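Local coordinates for 6b protein (Agrobacterium vitis, PDB 3AQ2) that disturbs plant cell proliferation, probably through the host microRNA machinery, and has an ADP-ribosylation fold, at residues Arg46-Pro51 against Thr184-Leu189; Ile111-Cys116 against Asn123-Pro128; Arg145-Val150 against Tyr156-Arg161. All coordinates share one frame; numbering follows the deposited sequence.

Contact 1: Arg46-Pro51 against Thr184-Leu189; sequences RSVVNP and TREFQL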
loop_
_atom_site.group_PDB
_atom_site.type_symbol
_atom_site.label_atom_id
_atom_site.label_comp_id
_atom_site.label_asym_id
_atom_site.label_seq_id
_atom_site.Cartn_x
_atom_site.Cartn_y
_atom_site.Cartn_z
ATOM N N ARG A 46 8.196 16.253 -3.184
ATOM C CA ARG A 46 8.527 17.677 -3.216
ATOM C C ARG A 46 7.277 18.554 -3.283
ATOM O O ARG A 46 6.302 18.230 -3.964
ATOM C CB ARG A 46 9.452 17.987 -4.398
ATOM C CG ARG A 46 10.782 17.252 -4.334
ATOM C CD ARG A 46 11.661 17.770 -3.190
ATOM N NE ARG A 46 12.749 16.841 -2.879
ATOM C CZ ARG A 46 13.634 17.006 -1.899
ATOM N NH1 ARG A 46 13.577 18.076 -1.115
ATOM N NH2 ARG A 46 14.580 16.090 -1.703
ATOM N N SER A 47 7.307 19.648 -2.535
ATOM C CA SER A 47 6.201 20.590 -2.510
ATOM C C SER A 47 6.029 21.248 -3.875
ATOM O O SER A 47 7.017 21.517 -4.569
ATOM C CB SER A 47 6.480 21.668 -1.463
ATOM O OG SER A 47 5.530 22.710 -1.509
ATOM N N VAL A 48 4.781 21.506 -4.252
ATOM C CA VAL A 48 4.486 22.282 -5.458
ATOM C C VAL A 48 4.549 23.784 -5.155
ATOM O O VAL A 48 4.641 24.604 -6.064
ATOM C CB VAL A 48 3.122 21.875 -6.080
ATOM C CG1 VAL A 48 2.946 22.514 -7.420
ATOM C CG2 VAL A 48 3.062 20.374 -6.250
ATOM N N VAL A 49 4.522 24.124 -3.868
ATOM C CA VAL A 49 4.620 25.514 -3.415
ATOM C C VAL A 49 6.092 25.945 -3.307
ATOM O O VAL A 49 6.481 26.988 -3.837
ATOM C CB VAL A 49 3.855 25.727 -2.083
ATOM C CG1 VAL A 49 3.996 27.166 -1.589
ATOM C CG2 VAL A 49 2.386 25.399 -2.270
ATOM N N ASN A 50 6.905 25.153 -2.615
ATOM C CA ASN A 50 8.364 25.312 -2.706
ATOM C C ASN A 50 9.035 23.997 -3.117
ATOM O O ASN A 50 9.241 23.115 -2.278
ATOM C CB ASN A 50 8.956 25.878 -1.411
ATOM C CG ASN A 50 10.461 26.137 -1.516
ATOM O OD1 ASN A 50 11.141 25.639 -2.423
ATOM N ND2 ASN A 50 10.987 26.917 -0.582
ATOM N N PRO A 51 9.345 23.855 -4.423
ATOM C CA PRO A 51 9.801 22.632 -5.114
ATOM C C PRO A 51 11.105 22.014 -4.601
ATOM O O PRO A 51 11.454 20.883 -4.981
ATOM C CB PRO A 51 9.985 23.101 -6.561
ATOM C CG PRO A 51 9.107 24.282 -6.681
ATOM C CD PRO A 51 9.199 24.974 -5.368
ATOM N N THR A 184 -5.501 21.894 5.874
ATOM C CA THR A 184 -4.562 22.924 5.427
ATOM C C THR A 184 -3.186 22.380 5.009
ATOM O O THR A 184 -2.320 23.140 4.572
ATOM C CB THR A 184 -4.353 24.002 6.504
ATOM O OG1 THR A 184 -3.751 23.409 7.658
ATOM C CG2 THR A 184 -5.689 24.664 6.896
ATOM N N ARG A 185 -2.978 21.078 5.151
ATOM C CA ARG A 185 -1.695 20.479 4.767
ATOM C C ARG A 185 -1.577 20.343 3.261
ATOM O O ARG A 185 -2.591 20.230 2.556
ATOM C CB ARG A 185 -1.506 19.115 5.430
ATOM C CG ARG A 185 -1.312 19.199 6.930
ATOM C CD ARG A 185 -1.401 17.840 7.584
ATOM N NE ARG A 185 -2.735 17.261 7.457
ATOM C CZ ARG A 185 -3.116 16.122 8.029
ATOM N NH1 ARG A 185 -2.266 15.432 8.780
ATOM N NH2 ARG A 185 -4.351 15.674 7.857
ATOM N N GLU A 186 -0.336 20.341 2.774
ATOM C CA GLU A 186 -0.074 20.130 1.360
ATOM C C GLU A 186 0.281 18.682 1.110
ATOM O O GLU A 186 1.249 18.172 1.662
ATOM C CB GLU A 186 1.066 21.012 0.847
ATOM C CG GLU A 186 1.186 20.908 -0.671
ATOM C CD GLU A 186 2.542 21.305 -1.214
ATOM O OE1 GLU A 186 3.229 22.139 -0.587
ATOM O OE2 GLU A 186 2.899 20.760 -2.282
ATOM N N PHE A 187 -0.511 18.040 0.266
ATOM C CA PHE A 187 -0.241 16.672 -0.142
ATOM C C PHE A 187 -0.927 16.371 -1.470
ATOM O O PHE A 187 -1.796 17.124 -1.923
ATOM C CB PHE A 187 -0.656 15.678 0.963
ATOM C CG PHE A 187 -2.099 15.793 1.382
ATOM C CD1 PHE A 187 -3.109 15.187 0.629
ATOM C CD2 PHE A 187 -2.445 16.483 2.540
ATOM C CE1 PHE A 187 -4.452 15.286 1.017
ATOM C CE2 PHE A 187 -3.782 16.580 2.942
ATOM C CZ PHE A 187 -4.784 15.985 2.179
ATOM N N GLN A 188 -0.529 15.269 -2.094
ATOM C CA GLN A 188 -1.033 14.920 -3.422
ATOM C C GLN A 188 -2.442 14.367 -3.384
ATOM O O GLN A 188 -2.775 13.566 -2.517
ATOM C CB GLN A 188 -0.145 13.859 -4.052
ATOM C CG GLN A 188 1.247 14.301 -4.335
ATOM C CD GLN A 188 2.090 13.113 -4.694
ATOM O OE1 GLN A 188 2.208 12.759 -5.867
ATOM N NE2 GLN A 188 2.656 12.463 -3.677
ATOM N N LEU A 189 -3.244 14.787 -4.356
ATOM C CA LEU A 189 -4.569 14.233 -4.577
ATOM C C LEU A 189 -4.695 13.896 -6.053
ATOM O O LEU A 189 -4.866 14.783 -6.896
ATOM C CB LEU A 189 -5.655 15.226 -4.170
ATOM C CG LEU A 189 -6.036 15.319 -2.694
ATOM C CD1 LEU A 189 -6.929 16.539 -2.485
ATOM C CD2 LEU A 189 -6.748 14.056 -2.237
#

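Contact 2: Ile111-Cys116 against Asn123-Pro128; sequences ILQQSC and NYHHGP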
loop_
_atom_site.group_PDB
_atom_site.type_symbol
_atom_site.label_atom_id
_atom_site.label_comp_id
_atom_site.label_asym_id
_atom_site.label_seq_id
_atom_site.Cartn_x
_atom_site.Cartn_y
_atom_site.Cartn_z
ATOM N N ILE A 111 -13.885 -9.118 -0.084
ATOM C CA ILE A 111 -13.734 -8.146 0.996
ATOM C C ILE A 111 -13.383 -6.757 0.445
ATOM O O ILE A 111 -13.925 -5.734 0.910
ATOM C CB ILE A 111 -12.705 -8.629 2.027
ATOM C CG1 ILE A 111 -13.200 -9.932 2.675
ATOM C CG2 ILE A 111 -12.463 -7.560 3.111
ATOM C CD1 ILE A 111 -12.222 -10.523 3.689
ATOM N N LEU A 112 -12.500 -6.731 -0.553
ATOM C CA LEU A 112 -12.110 -5.473 -1.195
ATOM C C LEU A 112 -13.282 -4.753 -1.865
ATOM O O LEU A 112 -13.390 -3.517 -1.791
ATOM C CB LEU A 112 -10.991 -5.712 -2.209
ATOM C CG LEU A 112 -9.621 -6.019 -1.597
ATOM C CD1 LEU A 112 -8.705 -6.603 -2.657
ATOM C CD2 LEU A 112 -9.003 -4.755 -0.920
ATOM N N GLN A 113 -14.165 -5.521 -2.503
ATOM C CA GLN A 113 -15.355 -4.943 -3.124
ATOM C C GLN A 113 -16.255 -4.274 -2.106
ATOM O O GLN A 113 -16.849 -3.237 -2.399
ATOM C CB GLN A 113 -16.158 -5.994 -3.876
ATOM C CG GLN A 113 -15.557 -6.369 -5.205
ATOM C CD GLN A 113 -16.496 -7.223 -6.033
ATOM O OE1 GLN A 113 -17.719 -7.170 -5.856
ATOM N NE2 GLN A 113 -15.937 -7.998 -6.954
ATOM N N GLN A 114 -16.364 -4.872 -0.924
ATOM C CA GLN A 114 -17.197 -4.300 0.126
ATOM C C GLN A 114 -16.533 -3.071 0.764
ATOM O O GLN A 114 -17.225 -2.201 1.300
ATOM C CB GLN A 114 -17.542 -5.359 1.182
ATOM C CG GLN A 114 -18.841 -5.078 1.997
ATOM C CD GLN A 114 -20.101 -4.873 1.140
ATOM O OE1 GLN A 114 -20.141 -5.224 -0.045
ATOM N NE2 GLN A 114 -21.139 -4.290 1.750
ATOM N N SER A 115 -15.203 -3.001 0.667
ATOM C CA SER A 115 -14.398 -1.969 1.326
ATOM C C SER A 115 -14.149 -0.722 0.480
ATOM O O SER A 115 -13.887 0.357 1.021
ATOM C CB SER A 115 -13.041 -2.546 1.743
ATOM O OG SER A 115 -13.174 -3.605 2.675
ATOM N N CYS A 116 -14.220 -0.883 -0.838
ATOM C CA CYS A 116 -13.788 0.149 -1.778
ATOM C C CYS A 116 -14.834 0.372 -2.841
ATOM O O CYS A 116 -15.356 -0.588 -3.376
ATOM C CB CYS A 116 -12.516 -0.328 -2.479
ATOM S SG CYS A 116 -11.145 -0.693 -1.386
ATOM N N ASN A 123 -9.964 -0.814 -9.621
ATOM C CA ASN A 123 -11.371 -1.006 -9.313
ATOM C C ASN A 123 -11.622 -2.492 -9.108
ATOM O O ASN A 123 -11.677 -3.266 -10.078
ATOM C CB ASN A 123 -12.226 -0.438 -10.457
ATOM C CG ASN A 123 -13.715 -0.611 -10.228
ATOM O OD1 ASN A 123 -14.149 -1.319 -9.313
ATOM N ND2 ASN A 123 -14.516 0.035 -11.080
ATOM N N TYR A 124 -11.778 -2.886 -7.844
ATOM C CA TYR A 124 -11.870 -4.313 -7.491
ATOM C C TYR A 124 -13.160 -4.969 -7.953
ATOM O O TYR A 124 -13.275 -6.195 -7.930
ATOM C CB TYR A 124 -11.715 -4.502 -5.982
ATOM C CG TYR A 124 -10.392 -3.998 -5.449
ATOM C CD1 TYR A 124 -10.347 -3.004 -4.468
ATOM C CD2 TYR A 124 -9.181 -4.518 -5.918
ATOM C CE1 TYR A 124 -9.119 -2.534 -3.968
ATOM C CE2 TYR A 124 -7.957 -4.049 -5.416
ATOM C CZ TYR A 124 -7.937 -3.061 -4.438
ATOM O OH TYR A 124 -6.720 -2.610 -3.932
ATOM N N HIS A 125 -14.119 -4.160 -8.393
ATOM C CA HIS A 125 -15.428 -4.672 -8.779
ATOM C C HIS A 125 -15.409 -5.464 -10.088
ATOM O O HIS A 125 -16.359 -6.182 -10.393
ATOM C CB HIS A 125 -16.467 -3.538 -8.751
ATOM C CG HIS A 125 -16.682 -3.004 -7.370
ATOM N ND1 HIS A 125 -17.752 -3.387 -6.586
ATOM C CD2 HIS A 125 -15.916 -2.199 -6.593
ATOM C CE1 HIS A 125 -17.657 -2.804 -5.401
ATOM N NE2 HIS A 125 -16.548 -2.084 -5.377
ATOM N N HIS A 126 -14.305 -5.362 -10.827
ATOM C CA HIS A 126 -14.107 -6.204 -12.010
ATOM C C HIS A 126 -13.717 -7.644 -11.708
ATOM O O HIS A 126 -13.727 -8.486 -12.618
ATOM C CB HIS A 126 -13.085 -5.582 -12.936
ATOM C CG HIS A 126 -13.567 -4.317 -13.564
ATOM N ND1 HIS A 126 -14.600 -4.293 -14.477
ATOM C CD2 HIS A 126 -13.196 -3.034 -13.372
ATOM C CE1 HIS A 126 -14.823 -3.042 -14.844
ATOM N NE2 HIS A 126 -13.980 -2.262 -14.192
ATOM N N GLY A 127 -13.367 -7.933 -10.459
ATOM C CA GLY A 127 -13.122 -9.310 -10.049
ATOM C C GLY A 127 -11.683 -9.536 -9.613
ATOM O O GLY A 127 -10.868 -8.612 -9.653
ATOM N N PRO A 128 -11.355 -10.777 -9.217
ATOM C CA PRO A 128 -10.087 -11.100 -8.554
ATOM C C PRO A 128 -8.807 -10.821 -9.330
ATOM O O PRO A 128 -7.753 -10.754 -8.712
ATOM C CB PRO A 128 -10.206 -12.605 -8.249
ATOM C CG PRO A 128 -11.677 -12.892 -8.309
ATOM C CD PRO A 128 -12.213 -11.965 -9.365
#

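Contact 3: Arg145-Val150 against Tyr156-Arg161; sequences RIRTDV and YGWYAR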
loop_
_atom_site.group_PDB
_atom_site.type_symbol
_atom_site.label_atom_id
_atom_site.label_comp_id
_atom_site.label_asym_id
_atom_site.label_seq_id
_atom_site.Cartn_x
_atom_site.Cartn_y
_atom_site.Cartn_z
ATOM N N ARG A 145 -7.204 4.585 10.209
ATOM C CA ARG A 145 -7.809 3.256 10.353
ATOM C C ARG A 145 -9.319 3.364 10.202
ATOM O O ARG A 145 -9.940 4.192 10.863
ATOM C CB ARG A 145 -7.476 2.659 11.715
ATOM C CG ARG A 145 -7.946 1.219 11.835
ATOM C CD ARG A 145 -6.888 0.415 12.494
ATOM N NE ARG A 145 -7.380 -0.873 12.952
ATOM C CZ ARG A 145 -6.599 -1.770 13.531
ATOM N NH1 ARG A 145 -5.299 -1.514 13.660
ATOM N NH2 ARG A 145 -7.103 -2.910 13.955
ATOM N N ILE A 146 -9.894 2.518 9.347
ATOM C CA ILE A 146 -11.329 2.552 9.039
ATOM C C ILE A 146 -12.126 1.357 9.570
ATOM O O ILE A 146 -13.340 1.454 9.767
ATOM C CB ILE A 146 -11.583 2.712 7.513
ATOM C CG1 ILE A 146 -11.005 1.517 6.727
ATOM C CG2 ILE A 146 -11.007 4.032 7.025
ATOM C CD1 ILE A 146 -11.446 1.447 5.234
ATOM N N ARG A 147 -11.446 0.243 9.817
ATOM C CA ARG A 147 -12.122 -0.988 10.209
ATOM C C ARG A 147 -11.108 -1.981 10.743
ATOM O O ARG A 147 -9.919 -1.856 10.474
ATOM C CB ARG A 147 -12.834 -1.599 8.992
ATOM C CG ARG A 147 -13.909 -2.618 9.345
ATOM C CD ARG A 147 -14.578 -3.140 8.091
ATOM N NE ARG A 147 -13.767 -4.083 7.314
ATOM C CZ ARG A 147 -13.367 -3.896 6.057
ATOM N NH1 ARG A 147 -13.645 -2.768 5.403
ATOM N NH2 ARG A 147 -12.668 -4.835 5.448
ATOM N N THR A 148 -11.598 -2.965 11.492
ATOM C CA THR A 148 -10.799 -4.120 11.903
ATOM C C THR A 148 -11.576 -5.401 11.577
ATOM O O THR A 148 -12.734 -5.532 11.975
ATOM C CB THR A 148 -10.491 -4.047 13.405
ATOM O OG1 THR A 148 -9.811 -2.815 13.678
ATOM C CG2 THR A 148 -9.624 -5.221 13.866
ATOM N N ASP A 149 -10.943 -6.310 10.835
ATOM C CA ASP A 149 -11.502 -7.635 10.563
ATOM C C ASP A 149 -10.767 -8.682 11.389
ATOM O O ASP A 149 -9.553 -8.577 11.595
ATOM C CB ASP A 149 -11.376 -8.000 9.079
ATOM C CG ASP A 149 -12.215 -7.115 8.169
ATOM O OD1 ASP A 149 -13.198 -6.490 8.638
ATOM O OD2 ASP A 149 -11.894 -7.070 6.968
ATOM N N VAL A 150 -11.495 -9.707 11.835
ATOM C CA VAL A 150 -10.908 -10.767 12.644
ATOM C C VAL A 150 -10.960 -12.069 11.846
ATOM O O VAL A 150 -12.037 -12.506 11.453
ATOM C CB VAL A 150 -11.659 -10.915 13.989
ATOM C CG1 VAL A 150 -11.158 -12.133 14.783
ATOM C CG2 VAL A 150 -11.554 -9.627 14.803
ATOM N N TYR A 156 -7.039 -7.625 12.025
ATOM C CA TYR A 156 -6.324 -6.985 10.911
ATOM C C TYR A 156 -6.935 -5.633 10.589
ATOM O O TYR A 156 -8.130 -5.542 10.288
ATOM C CB TYR A 156 -6.355 -7.877 9.661
ATOM C CG TYR A 156 -5.653 -9.190 9.903
ATOM C CD1 TYR A 156 -6.360 -10.301 10.345
ATOM C CD2 TYR A 156 -4.271 -9.293 9.753
ATOM C CE1 TYR A 156 -5.710 -11.504 10.612
ATOM C CE2 TYR A 156 -3.611 -10.492 10.011
ATOM C CZ TYR A 156 -4.340 -11.587 10.436
ATOM O OH TYR A 156 -3.690 -12.770 10.706
ATOM N N GLY A 157 -6.120 -4.583 10.647
ATOM C CA GLY A 157 -6.614 -3.244 10.357
ATOM C C GLY A 157 -6.813 -3.008 8.866
ATOM O O GLY A 157 -6.128 -3.614 8.029
ATOM N N TRP A 158 -7.786 -2.155 8.556
ATOM C CA TRP A 158 -7.997 -1.566 7.235
ATOM C C TRP A 158 -7.822 -0.059 7.362
ATOM O O TRP A 158 -8.250 0.542 8.362
ATOM C CB TRP A 158 -9.415 -1.878 6.737
ATOM C CG TRP A 158 -9.509 -3.288 6.278
ATOM C CD1 TRP A 158 -9.635 -4.412 7.063
ATOM C CD2 TRP A 158 -9.387 -3.749 4.930
ATOM N NE1 TRP A 158 -9.625 -5.539 6.269
ATOM C CE2 TRP A 158 -9.481 -5.157 4.960
ATOM C CE3 TRP A 158 -9.223 -3.106 3.697
ATOM C CZ2 TRP A 158 -9.411 -5.942 3.792
ATOM C CZ3 TRP A 158 -9.165 -3.882 2.531
ATOM C CH2 TRP A 158 -9.251 -5.288 2.595
ATOM N N TYR A 159 -7.181 0.530 6.355
ATOM C CA TYR A 159 -6.760 1.935 6.410
ATOM C C TYR A 159 -7.105 2.616 5.114
ATOM O O TYR A 159 -7.105 1.985 4.062
ATOM C CB TYR A 159 -5.248 2.048 6.633
ATOM C CG TYR A 159 -4.765 1.347 7.886
ATOM C CD1 TYR A 159 -4.506 -0.021 7.877
ATOM C CD2 TYR A 159 -4.559 2.057 9.063
ATOM C CE1 TYR A 159 -4.067 -0.685 9.024
ATOM C CE2 TYR A 159 -4.114 1.402 10.227
ATOM C CZ TYR A 159 -3.871 0.041 10.187
ATOM O OH TYR A 159 -3.432 -0.598 11.329
ATOM N N ALA A 160 -7.376 3.915 5.180
ATOM C CA ALA A 160 -7.627 4.666 3.960
ATOM C C ALA A 160 -6.916 6.001 3.987
ATOM O O ALA A 160 -6.952 6.700 5.011
ATOM C CB ALA A 160 -9.111 4.879 3.780
ATOM N N ARG A 161 -6.258 6.319 2.869
ATOM C CA ARG A 161 -5.736 7.657 2.591
ATOM C C ARG A 161 -6.767 8.373 1.733
ATOM O O ARG A 161 -7.096 7.916 0.624
ATOM C CB ARG A 161 -4.412 7.557 1.830
ATOM C CG ARG A 161 -3.746 8.892 1.546
ATOM C CD ARG A 161 -2.513 8.666 0.655
ATOM N NE ARG A 161 -1.781 9.909 0.406
ATOM C CZ ARG A 161 -2.157 10.830 -0.487
ATOM N NH1 ARG A 161 -3.264 10.649 -1.208
ATOM N NH2 ARG A 161 -1.430 11.931 -0.662
#

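Contact 1: Arg46-Pro51 against Thr184-Leu189
Two loops without regular secondary structure meet where Ser47 faces Glu186, their CA atoms 7.4 Å apart, so that one long side chain has to bridge the gap between the backbones. The structural unit it reaches is an ST turn and ST motif at Ser47, in the loop that leads from strand 41-43 to strand 58-60. Glu186 holds CG anti to its own backbone N (chi1 -172°) and stays extended beyond it, which carries the carboxylate straight across to that turn. There its two oxygens divide the work: the hydroxyl of Ser47 donates from OG to Glu186 OE1 on the syn lone pair over 2.5 Å, and Val48 N donates to Glu186 OE2 over 2.8 Å, also from the syn side. With both oxygens held, rotation of the carboxylate is restricted. Val49 CG2 touches Glu186 OE1 at 3.8 Å. At the other end of the residue, Glu186 N is bonded to Asp56 OD2, so backbone and side chain of Glu186 both tie the 184-189 loop to the chain around 46-56. Ser47 OG is a hub as well, for besides giving its proton to the carboxylate it accepts from Val49 N at 2.9 Å and from Asn50 N at 3.0 Å.

Contact 2: Ile111-Cys116 against Asn123-Pro128
The C-terminal end of helix 105-115 packs here against a short 3-10 turn, residues 124-126, that follows it after a brief loop. Leu112 lies over one face of the Tyr124 ring: its CD1 stands 3.9 Å from the ring centroid in a CH-pi contact, almost on the ring normal, while CB also lies over the ring face, 3.6 Å from Tyr124 CD1. Cys116 comes to the same ring from its edge, SG 3.8 Å from Tyr124 CE1, a sulfur-aromatic contact. The phenol end is held farther on, with Tyr124 OH bonded to Tyr69 O and Asn87 ND2.

The neighbouring histidine takes a different route. With CG beside its backbone N (chi1 -65°), the His125 ring turns back to the helix end, where NE2 donates to Cys116 O over 2.8 Å. The bond is nearly straight at 169°, and the acceptor lies in the ring plane, just as the donor lies in the plane of the carbonyl. Gln113 covers one face of this imidazole with CG, 4.1 Å from the ring centroid, and its NE2 makes a weak hydrogen bond to Tyr124 O. Before the turn, Asn123 OD1 accepts from His125 N at 3.0 Å in an Asx turn, steadying the residue that carries the ring.

The helix end is thus closed by two kinds of force, apolar cover on the tyrosine and a directed bond from the histidine. Since that bond is donated by NE2, His125 must carry a proton there, and the negative pole expected at a helix C-terminus would probably help to keep it.

Contact 3: Arg145-Val150 against Tyr156-Arg161
Arg147 sets CG anti to its backbone N (chi1 -162°) and bends at chi3 (74°), folding its guanidinium over Trp158 on the partner strand. The cation-pi contact places Arg147 CZ 3.9 Å from the centroid of the five-membered ring of Trp158, close to its normal, although the two planes are inclined by 32°. Asp149 fixes the rotation of this group side-on: Arg147 NE donates to Asp149 OD1 in a salt bridge of 2.8 Å, and NH2 does the same to OD2. Asp149 OD2 also lies 2.8 Å from Trp158 NE1.

Arg145 works on the opposite face of the sheet. Its guanidinium lies flat with Gly157 CA over one face, CZ 3.5 Å from that atom. NH2 donates in the guanidinium plane to Thr148 OG1 at 2.7 Å, and NH1 reaches Tyr159 OH only weakly.

Between the strands, Ile146 N donates to Trp158 O over 2.8 Å and Trp158 N to Arg147 O over 2.9 Å, while Asp149 and Tyr156 exchange a reciprocal pair of backbone hydrogen bonds. Ile146 and Arg147 therefore both stand across from Trp158, the signature of a classic beta bulge in an antiparallel hairpin, whose second strand is central in a three-stranded sheet.

How the contacts relate
Contact 1 joins loops far apart in sequence, and contacts 2 and 3 follow one another along the chain inside the long stretch it closes. The latter two are local: contact 2 lies at the C-terminal end of helix 105-115, contact 3 pairs strands 143-151 and 154-161. Their centres lie about 15 Å apart and they touch, for Ser115 OG meets Arg147 NH1 in a probable hydrogen bond and Ile111 and Leu112 pack on Trp158, seating the helix against the hairpin. Contact 1 is peripheral, its centre about 30 Å from that of contact 2 and about 26 Å from that of contact 3, yet Gln188 O probably bonds to Arg161 NH2. The hairpin thus links the helix to the outlying loop 184-189 within one RolB/RolC-family fold.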